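PDB 4AO9: beta-phenylalanine aminotransferase from Variovorax paradoxus, which probably uses covalently held pyridoxal-5'-phosphate to move the amino group of beta-phenylalanine to a keto-acid acceptor, as a class-III aminotransferase. Local coordinates for residues A[287-295]-A[324-335]; A[365-373]-A[380-388]. All blocks are in the same frame, centred on the assembly; numbering follows the deposited sequence.

Contact 1 (A[287-295]-A[324-335]). With PLP (pyridoxal-5'-phosphate), chain C.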
loop_
_atom_site.group_PDB
_atom_site.type_symbol
_atom_site.label_atom_id
_atom_site.label_comp_id
_atom_site.label_asym_id
_atom_site.label_seq_id
_atom_site.Cartn_x
_atom_site.Cartn_y
_atom_site.Cartn_z
ATOM N N LYS A 287 -0.207 9.414 -5.322
ATOM C CA LYS A 287 0.007 9.397 -6.786
ATOM C C LYS A 287 1.404 9.992 -7.157
ATOM O O LYS A 287 2.427 9.397 -6.808
ATOM C CB LYS A 287 -1.234 9.946 -7.512
ATOM C CG LYS A 287 -2.325 8.840 -7.375
ATOM C CD LYS A 287 -3.470 9.035 -8.357
ATOM C CE LYS A 287 -4.575 7.973 -8.255
ATOM N NZ LYS A 287 -5.691 8.474 -7.419
ATOM N N TYR A 288 1.461 11.139 -7.819
ATOM C CA TYR A 288 2.728 11.617 -8.402
ATOM C C TYR A 288 3.830 12.012 -7.412
ATOM O O TYR A 288 4.990 12.157 -7.798
ATOM C CB TYR A 288 2.454 12.821 -9.312
ATOM C CG TYR A 288 2.155 14.064 -8.494
ATOM C CD1 TYR A 288 0.883 14.275 -7.961
ATOM C CD2 TYR A 288 3.157 15.000 -8.205
ATOM C CE1 TYR A 288 0.611 15.380 -7.179
ATOM C CE2 TYR A 288 2.888 16.126 -7.425
ATOM C CZ TYR A 288 1.607 16.303 -6.924
ATOM O OH TYR A 288 1.350 17.392 -6.132
ATOM N N ILE A 289 3.472 12.231 -6.151
ATOM C CA ILE A 289 4.445 12.713 -5.174
ATOM C C ILE A 289 5.610 11.730 -4.972
ATOM O O ILE A 289 6.716 12.146 -4.637
ATOM C CB ILE A 289 3.755 13.124 -3.835
ATOM C CG1 ILE A 289 2.756 14.274 -4.051
ATOM C CG2 ILE A 289 4.783 13.509 -2.782
ATOM C CD1 ILE A 289 3.366 15.675 -4.027
ATOM N N GLY A 290 5.374 10.433 -5.213
ATOM C CA GLY A 290 6.432 9.432 -5.144
ATOM C C GLY A 290 7.236 9.233 -6.417
ATOM O O GLY A 290 7.907 8.218 -6.564
ATOM N N GLY A 291 7.159 10.193 -7.333
ATOM C CA GLY A 291 7.952 10.158 -8.567
ATOM C C GLY A 291 7.545 9.083 -9.553
ATOM O O GLY A 291 8.305 8.755 -10.472
ATOM N N GLY A 292 6.345 8.540 -9.367
ATOM C CA GLY A 292 5.854 7.427 -10.164
ATOM C C GLY A 292 5.988 6.084 -9.471
ATOM O O GLY A 292 5.523 5.069 -9.984
ATOM N N MET A 293 6.608 6.077 -8.291
ATOM C CA MET A 293 6.755 4.873 -7.488
ATOM C C MET A 293 5.614 4.778 -6.467
ATOM O O MET A 293 4.991 5.787 -6.152
ATOM C CB MET A 293 8.102 4.897 -6.741
ATOM C CG MET A 293 9.327 5.170 -7.620
ATOM S SD MET A 293 9.633 3.859 -8.814
ATOM C CE MET A 293 9.894 2.453 -7.736
ATOM N N SER A 294 5.362 3.580 -5.946
ATOM C CA SER A 294 4.352 3.365 -4.897
ATOM C C SER A 294 4.532 4.398 -3.798
ATOM O O SER A 294 5.649 4.616 -3.316
ATOM C CB SER A 294 4.512 1.976 -4.286
ATOM O OG SER A 294 5.771 1.859 -3.636
ATOM N N PHE A 295 3.446 5.060 -3.415
ATOM C CA PHE A 295 3.572 6.174 -2.479
ATOM C C PHE A 295 2.243 6.630 -1.914
ATOM O O PHE A 295 1.228 6.616 -2.622
ATOM C CB PHE A 295 4.204 7.380 -3.199
ATOM C CG PHE A 295 4.269 8.614 -2.354
ATOM C CD1 PHE A 295 5.364 8.829 -1.527
ATOM C CD2 PHE A 295 3.236 9.553 -2.373
ATOM C CE1 PHE A 295 5.428 9.952 -0.717
ATOM C CE2 PHE A 295 3.282 10.673 -1.539
ATOM C CZ PHE A 295 4.386 10.869 -0.724
ATOM N N ASN A 324 10.897 3.319 1.674
ATOM C CA ASN A 324 11.859 2.658 0.798
ATOM C C ASN A 324 12.656 3.663 -0.018
ATOM O O ASN A 324 12.108 4.662 -0.482
ATOM C CB ASN A 324 11.173 1.618 -0.084
ATOM C CG ASN A 324 10.487 2.220 -1.268
ATOM O OD1 ASN A 324 11.116 2.511 -2.296
ATOM N ND2 ASN A 324 9.169 2.398 -1.151
ATOM N N VAL A 325 13.952 3.402 -0.179
ATOM C CA VAL A 325 14.839 4.387 -0.785
ATOM C C VAL A 325 14.518 4.722 -2.228
ATOM O O VAL A 325 14.804 5.829 -2.681
ATOM C CB VAL A 325 16.339 4.005 -0.673
ATOM C CG1 VAL A 325 16.800 4.056 0.764
ATOM C CG2 VAL A 325 16.621 2.652 -1.317
ATOM N N MET A 326 13.923 3.781 -2.959
ATOM C CA MET A 326 13.608 4.060 -4.360
ATOM C C MET A 326 12.499 5.101 -4.493
ATOM O O MET A 326 12.631 6.054 -5.256
ATOM C CB MET A 326 13.266 2.762 -5.084
ATOM C CG MET A 326 14.495 1.858 -5.218
ATOM S SD MET A 326 14.067 0.174 -5.652
ATOM C CE MET A 326 13.533 0.413 -7.349
ATOM N N THR A 327 11.422 4.923 -3.737
ATOM C CA THR A 327 10.355 5.928 -3.668
ATOM C C THR A 327 10.873 7.272 -3.158
ATOM O O THR A 327 10.559 8.314 -3.729
ATOM C CB THR A 327 9.182 5.452 -2.781
ATOM O OG1 THR A 327 8.609 4.267 -3.366
ATOM C CG2 THR A 327 8.098 6.540 -2.638
ATOM N N MET A 328 11.667 7.252 -2.095
ATOM C CA MET A 328 12.179 8.500 -1.517
ATOM C C MET A 328 13.040 9.250 -2.536
ATOM O O MET A 328 12.932 10.471 -2.665
ATOM C CB MET A 328 12.981 8.242 -0.237
ATOM C CG MET A 328 12.214 7.530 0.893
ATOM S SD MET A 328 10.798 8.389 1.611
ATOM C CE MET A 328 9.420 7.674 0.711
ATOM N N ALA A 329 13.881 8.516 -3.262
ATOM C CA ALA A 329 14.737 9.120 -4.283
ATOM C C ALA A 329 13.914 9.642 -5.462
ATOM O O ALA A 329 14.118 10.774 -5.921
ATOM C CB ALA A 329 15.778 8.111 -4.756
ATOM N N ALA A 330 12.979 8.831 -5.949
ATOM C CA ALA A 330 12.201 9.209 -7.131
ATOM C C ALA A 330 11.315 10.409 -6.838
ATOM O O ALA A 330 11.208 11.334 -7.652
ATOM C CB ALA A 330 11.350 8.040 -7.615
ATOM N N GLY A 331 10.679 10.402 -5.670
ATOM C CA GLY A 331 9.813 11.507 -5.285
ATOM C C GLY A 331 10.571 12.819 -5.223
ATOM O O GLY A 331 10.120 13.832 -5.764
ATOM N N TYR A 332 11.726 12.805 -4.560
ATOM C CA TYR A 332 12.506 14.024 -4.418
ATOM C C TYR A 332 13.005 14.534 -5.771
ATOM O O TYR A 332 12.915 15.736 -6.050
ATOM C CB TYR A 332 13.669 13.801 -3.451
ATOM C CG TYR A 332 14.445 15.054 -3.144
ATOM C CD1 TYR A 332 14.057 15.889 -2.102
ATOM C CD2 TYR A 332 15.569 15.397 -3.895
ATOM C CE1 TYR A 332 14.758 17.044 -1.813
ATOM C CE2 TYR A 332 16.277 16.559 -3.619
ATOM C CZ TYR A 332 15.864 17.371 -2.575
ATOM O OH TYR A 332 16.570 18.520 -2.291
ATOM N N ALA A 333 13.512 13.629 -6.607
ATOM C CA ALA A 333 13.974 14.006 -7.937
ATOM C C ALA A 333 12.847 14.609 -8.771
ATOM O O ALA A 333 13.022 15.640 -9.419
ATOM C CB ALA A 333 14.577 12.815 -8.639
ATOM N N GLY A 334 11.677 13.982 -8.741
ATOM C CA GLY A 334 10.550 14.451 -9.540
ATOM C C GLY A 334 10.088 15.838 -9.140
ATOM O O GLY A 334 9.888 16.712 -9.994
ATOM N N LEU A 335 9.934 16.052 -7.840
ATOM C CA LEU A 335 9.412 17.321 -7.353
ATOM C C LEU A 335 10.392 18.481 -7.488
ATOM O O LEU A 335 9.968 19.629 -7.681
ATOM C CB LEU A 335 8.920 17.190 -5.910
ATOM C CG LEU A 335 7.741 16.224 -5.721
ATOM C CD1 LEU A 335 7.457 16.021 -4.243
ATOM C CD2 LEU A 335 6.492 16.693 -6.453
HETATM N N1 PLP C . -7.895 9.488 -2.955
HETATM C C2 PLP C . -7.966 10.072 -4.151
HETATM C C2A PLP C . -8.677 11.424 -4.226
HETATM C C3 PLP C . -7.391 9.463 -5.270
HETATM O O3 PLP C . -7.467 10.043 -6.369
HETATM C C4 PLP C . -6.734 8.225 -5.175
HETATM C C4A PLP C . -6.064 7.521 -6.372
HETATM C C5 PLP C . -6.721 7.637 -3.890
HETATM C C6 PLP C . -7.309 8.295 -2.810
HETATM C C5A PLP C . -6.057 6.269 -3.644
HETATM O O4P PLP C . -4.706 6.197 -3.829
HETATM P P PLP C . -4.079 4.743 -4.124
HETATM O O1P PLP C . -4.665 4.256 -5.504
HETATM O O2P PLP C . -4.517 3.757 -2.983
HETATM O O3P PLP C . -2.600 4.938 -4.106
HETATM O O HOH W 1 8.570 1.872 -4.606
#
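Thr-327 meets the loop with both branches of its side chain. OG1 donates to Ser-294 O at 3.0 Å, lying in the carbonyl plane, while CG2 comes to the edge of the Phe-295 ring, 3.7 Å from CD1. With OG1 beside the backbone N (chi1 -62°), the hydroxyl can also accept from Asn-324 ND2 and from a water that joins it to Ser-294 OG. Asn-324 in turn caps the helix: its OD1 takes the N-H of Thr-327 at 2.8 Å in an almost straight bond (177°), with the donor above the carbonyl plane.

One turn further along, side chains give way to backbone. Gly-290 and Gly-331 bring their CA atoms to 4.0 Å, and Ile-289 O lies 3.2 Å from Gly-331 CA, an approach that the lack of a side chain on Gly-331 permits. Beside it, CG of Met-293 rests 3.5 Å from Ala-330 CB. At the far end, Leu-335 splits its methyls, CD1 against Ile-289 CG2 and CD2 obliquely against the Tyr-288 ring, 3.8 Å from CE2; the Tyr-288 hydroxyl bonds to Ser-265.

The second subunit is close, its Asn-121 bonding Gly-292 O. The loop, with a type I' turn at Gly-290 to Met-293, follows Lys-287, whose NZ is covalently joined to C4A of pyridoxal-5'-phosphate, the cofactor-lysine linkage characteristic of the aminotransferase active site.

Contact 2 (A[365-373]-A[380-388])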
loop_
_atom_site.group_PDB
_atom_site.type_symbol
_atom_site.label_atom_id
_atom_site.label_comp_id
_atom_site.label_asym_id
_atom_site.label_seq_id
_atom_site.Cartn_x
_atom_site.Cartn_y
_atom_site.Cartn_z
ATOM N N GLU A 365 -21.425 23.459 -31.049
ATOM C CA GLU A 365 -22.057 22.363 -31.781
ATOM C C GLU A 365 -23.449 21.997 -31.263
ATOM O O GLU A 365 -24.151 21.195 -31.878
ATOM C CB GLU A 365 -21.147 21.125 -31.781
ATOM C CG GLU A 365 -19.819 21.308 -32.518
ATOM C CD GLU A 365 -19.993 21.660 -33.981
ATOM O OE1 GLU A 365 -20.860 21.051 -34.648
ATOM O OE2 GLU A 365 -19.260 22.552 -34.463
ATOM N N GLY A 366 -23.830 22.557 -30.118
ATOM C CA GLY A 366 -25.159 22.329 -29.548
ATOM C C GLY A 366 -25.390 20.970 -28.915
ATOM O O GLY A 366 -26.533 20.575 -28.676
ATOM N N VAL A 367 -24.306 20.254 -28.626
ATOM C CA VAL A 367 -24.420 18.930 -28.009
ATOM C C VAL A 367 -24.429 19.021 -26.483
ATOM O O VAL A 367 -23.821 19.923 -25.900
ATOM C CB VAL A 367 -23.307 17.952 -28.483
ATOM C CG1 VAL A 367 -23.524 17.580 -29.942
ATOM C CG2 VAL A 367 -21.914 18.545 -28.269
ATOM N N ALA A 368 -25.135 18.090 -25.847
ATOM C CA ALA A 368 -25.093 17.956 -24.392
ATOM C C ALA A 368 -23.831 17.177 -24.004
ATOM O O ALA A 368 -23.873 15.982 -23.695
ATOM C CB ALA A 368 -26.345 17.275 -23.872
ATOM N N MET A 369 -22.712 17.887 -24.072
ATOM C CA MET A 369 -21.394 17.355 -23.767
ATOM C C MET A 369 -20.595 18.506 -23.171
ATOM O O MET A 369 -20.692 19.650 -23.621
ATOM C CB MET A 369 -20.730 16.804 -25.033
ATOM C CG MET A 369 -19.429 16.041 -24.799
ATOM S SD MET A 369 -18.678 15.528 -26.361
ATOM C CE MET A 369 -17.313 14.552 -25.724
ATOM N N GLN A 370 -19.832 18.211 -22.126
ATOM C CA GLN A 370 -19.014 19.229 -21.489
ATOM C C GLN A 370 -17.833 18.561 -20.803
ATOM O O GLN A 370 -17.806 17.343 -20.636
ATOM C CB GLN A 370 -19.830 20.014 -20.465
ATOM C CG GLN A 370 -20.343 19.177 -19.307
ATOM C CD GLN A 370 -21.094 20.021 -18.319
ATOM O OE1 GLN A 370 -20.504 20.811 -17.583
ATOM N NE2 GLN A 370 -22.407 19.875 -18.307
ATOM N N PHE A 371 -16.862 19.377 -20.421
ATOM C CA PHE A 371 -15.715 18.914 -19.658
ATOM C C PHE A 371 -15.666 19.688 -18.355
ATOM O O PHE A 371 -15.646 20.918 -18.358
ATOM C CB PHE A 371 -14.432 19.116 -20.465
ATOM C CG PHE A 371 -14.298 18.171 -21.628
ATOM C CD1 PHE A 371 -15.043 18.365 -22.798
ATOM C CD2 PHE A 371 -13.439 17.072 -21.554
ATOM C CE1 PHE A 371 -14.929 17.480 -23.870
ATOM C CE2 PHE A 371 -13.310 16.195 -22.631
ATOM C CZ PHE A 371 -14.059 16.396 -23.789
ATOM N N THR A 372 -15.693 18.962 -17.243
ATOM C CA THR A 372 -15.611 19.567 -15.913
ATOM C C THR A 372 -14.211 19.378 -15.339
ATOM O O THR A 372 -13.509 18.444 -15.721
ATOM C CB THR A 372 -16.664 18.972 -14.938
ATOM O OG1 THR A 372 -16.524 17.546 -14.858
ATOM C CG2 THR A 372 -18.073 19.300 -15.412
ATOM N N GLY A 373 -13.806 20.263 -14.439
ATOM C CA GLY A 373 -12.548 20.081 -13.723
ATOM C C GLY A 373 -11.816 21.370 -13.436
ATOM O O GLY A 373 -12.411 22.459 -13.474
ATOM N N ALA A 380 -14.867 14.354 -19.440
ATOM C CA ALA A 380 -15.985 14.451 -20.382
ATOM C C ALA A 380 -17.260 13.944 -19.715
ATOM O O ALA A 380 -17.240 12.922 -19.020
ATOM C CB ALA A 380 -15.689 13.637 -21.629
ATOM N N HIS A 381 -18.366 14.660 -19.912
ATOM C CA HIS A 381 -19.678 14.211 -19.444
ATOM C C HIS A 381 -20.715 14.502 -20.511
ATOM O O HIS A 381 -20.728 15.590 -21.079
ATOM C CB HIS A 381 -20.096 14.917 -18.149
ATOM C CG HIS A 381 -19.170 14.672 -16.996
ATOM N ND1 HIS A 381 -19.038 13.440 -16.394
ATOM C CD2 HIS A 381 -18.341 15.510 -16.331
ATOM C CE1 HIS A 381 -18.156 13.527 -15.414
ATOM N NE2 HIS A 381 -17.720 14.771 -15.351
ATOM N N PHE A 382 -21.580 13.528 -20.770
ATOM C CA PHE A 382 -22.684 13.716 -21.714
ATOM C C PHE A 382 -23.948 14.181 -20.998
ATOM O O PHE A 382 -24.937 13.457 -20.888
ATOM C CB PHE A 382 -22.901 12.455 -22.546
ATOM C CG PHE A 382 -21.743 12.145 -23.442
ATOM C CD1 PHE A 382 -21.607 12.791 -24.671
ATOM C CD2 PHE A 382 -20.760 11.250 -23.035
ATOM C CE1 PHE A 382 -20.524 12.524 -25.497
ATOM C CE2 PHE A 382 -19.675 10.976 -23.849
ATOM C CZ PHE A 382 -19.550 11.611 -25.079
ATOM N N VAL A 383 -23.870 15.405 -20.492
ATOM C CA VAL A 383 -24.965 16.036 -19.770
ATOM C C VAL A 383 -24.887 17.547 -20.006
ATOM O O VAL A 383 -23.802 18.096 -20.225
ATOM C CB VAL A 383 -24.916 15.672 -18.253
ATOM C CG1 VAL A 383 -23.818 16.450 -17.524
ATOM C CG2 VAL A 383 -26.268 15.888 -17.594
ATOM N N GLN A 384 -26.045 18.205 -20.000
ATOM C CA GLN A 384 -26.106 19.662 -20.086
ATOM C C GLN A 384 -26.290 20.257 -18.688
ATOM O O GLN A 384 -26.828 19.603 -17.787
ATOM C CB GLN A 384 -27.230 20.103 -21.047
ATOM C CG GLN A 384 -27.390 21.627 -21.271
ATOM C CD GLN A 384 -26.099 22.339 -21.682
ATOM O OE1 GLN A 384 -25.725 23.352 -21.084
ATOM N NE2 GLN A 384 -25.416 21.811 -22.701
ATOM N N GLY A 385 -25.810 21.483 -18.509
ATOM C CA GLY A 385 -26.024 22.228 -17.269
ATOM C C GLY A 385 -24.898 22.085 -16.263
ATOM O O GLY A 385 -23.878 21.453 -16.540
ATOM N N ASP A 386 -25.093 22.668 -15.084
ATOM C CA ASP A 386 -24.084 22.639 -14.033
ATOM C C ASP A 386 -23.939 21.245 -13.437
ATOM O O ASP A 386 -24.930 20.596 -13.085
ATOM C CB ASP A 386 -24.432 23.657 -12.936
ATOM C CG ASP A 386 -24.315 25.097 -13.410
ATOM O OD1 ASP A 386 -23.619 25.357 -14.415
ATOM O OD2 ASP A 386 -24.925 25.978 -12.761
ATOM N N VAL A 387 -22.699 20.775 -13.350
ATOM C CA VAL A 387 -22.418 19.525 -12.656
ATOM C C VAL A 387 -21.844 19.865 -11.281
ATOM O O VAL A 387 -20.722 20.387 -11.168
ATOM C CB VAL A 387 -21.443 18.632 -13.448
ATOM C CG1 VAL A 387 -21.093 17.376 -12.655
ATOM C CG2 VAL A 387 -22.041 18.249 -14.809
ATOM N N ARG A 388 -22.635 19.591 -10.247
ATOM C CA ARG A 388 -22.249 19.916 -8.873
ATOM C C ARG A 388 -22.012 18.697 -7.993
ATOM O O ARG A 388 -21.344 18.808 -6.963
ATOM C CB ARG A 388 -23.302 20.824 -8.237
ATOM C CG ARG A 388 -23.322 22.230 -8.831
ATOM C CD ARG A 388 -22.087 23.022 -8.396
ATOM N NE ARG A 388 -22.109 24.396 -8.895
ATOM C CZ ARG A 388 -21.622 24.783 -10.072
ATOM N NH1 ARG A 388 -21.061 23.907 -10.897
ATOM N NH2 ARG A 388 -21.701 26.059 -10.426
HETATM O O HOH W 2 -23.628 22.459 -24.960
HETATM O O HOH W 3 -20.643 21.976 -15.010
#
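Met-369 and Phe-382 lie side by side and point the same way. The methionine chain, extended beyond CG, carries SD to 3.6 Å from Phe-382 CE1, obliquely to the ring (53° off its normal), a Met-aromatic contact. The Phe-371 ring is turned differently: it presents a face to Ala-380, whose CB makes an off-centre CH-pi contact 4.1 Å from the ring centroid. Leu-404 of helix 398-410 touches both Met-369 and Ala-380.

Gln-370 sends its side chain to the other side of the strand pair. Its CG stands between the backbone N and the carbonyl carbon (chi1 63°), and the chain then runs straight out to the loop. There NE2 spends both N-H groups on backbone carbonyls, Gly-385 O at 2.8 Å and Val-383 O at 3.0 Å. Both acceptors lie in the amide plane, which fixes its rotation, and a water links OE1 to Val-387 N. Nearby, Thr-372 crosses His-381 at about a right angle, with OG1 at the imidazole edge; both side chains bond to Gly-234 O.

Gln-370 N donates to His-381 O at 3.0 Å and His-381 N to Gln-370 O at 2.8 Å, marking an antiparallel hydrogen-bonded pair, and Phe-371 with Ala-380 forms the adjoining non-hydrogen-bonded one: the ladder of a beta hairpin.

Contacts 1 and 2 are both largely buried, yet they lie on opposite sides of the chain's centre, with their own centres 35 Å apart and no shared element. Contact 1 packs a loop against a helix near the cofactor and the second subunit; contact 2 pairs the strands of a hairpin and the loop segments that flank them, and no other chain touches it. The chemistry follows: in contact 1 a single direct hydrogen bond crosses, and glycines allow close backbone packing, whereas contact 2 has four, two of them backbone to backbone. Contact 2 also reaches the surface, at the exposed Gln-384, while contact 1 has no exposed touching residue.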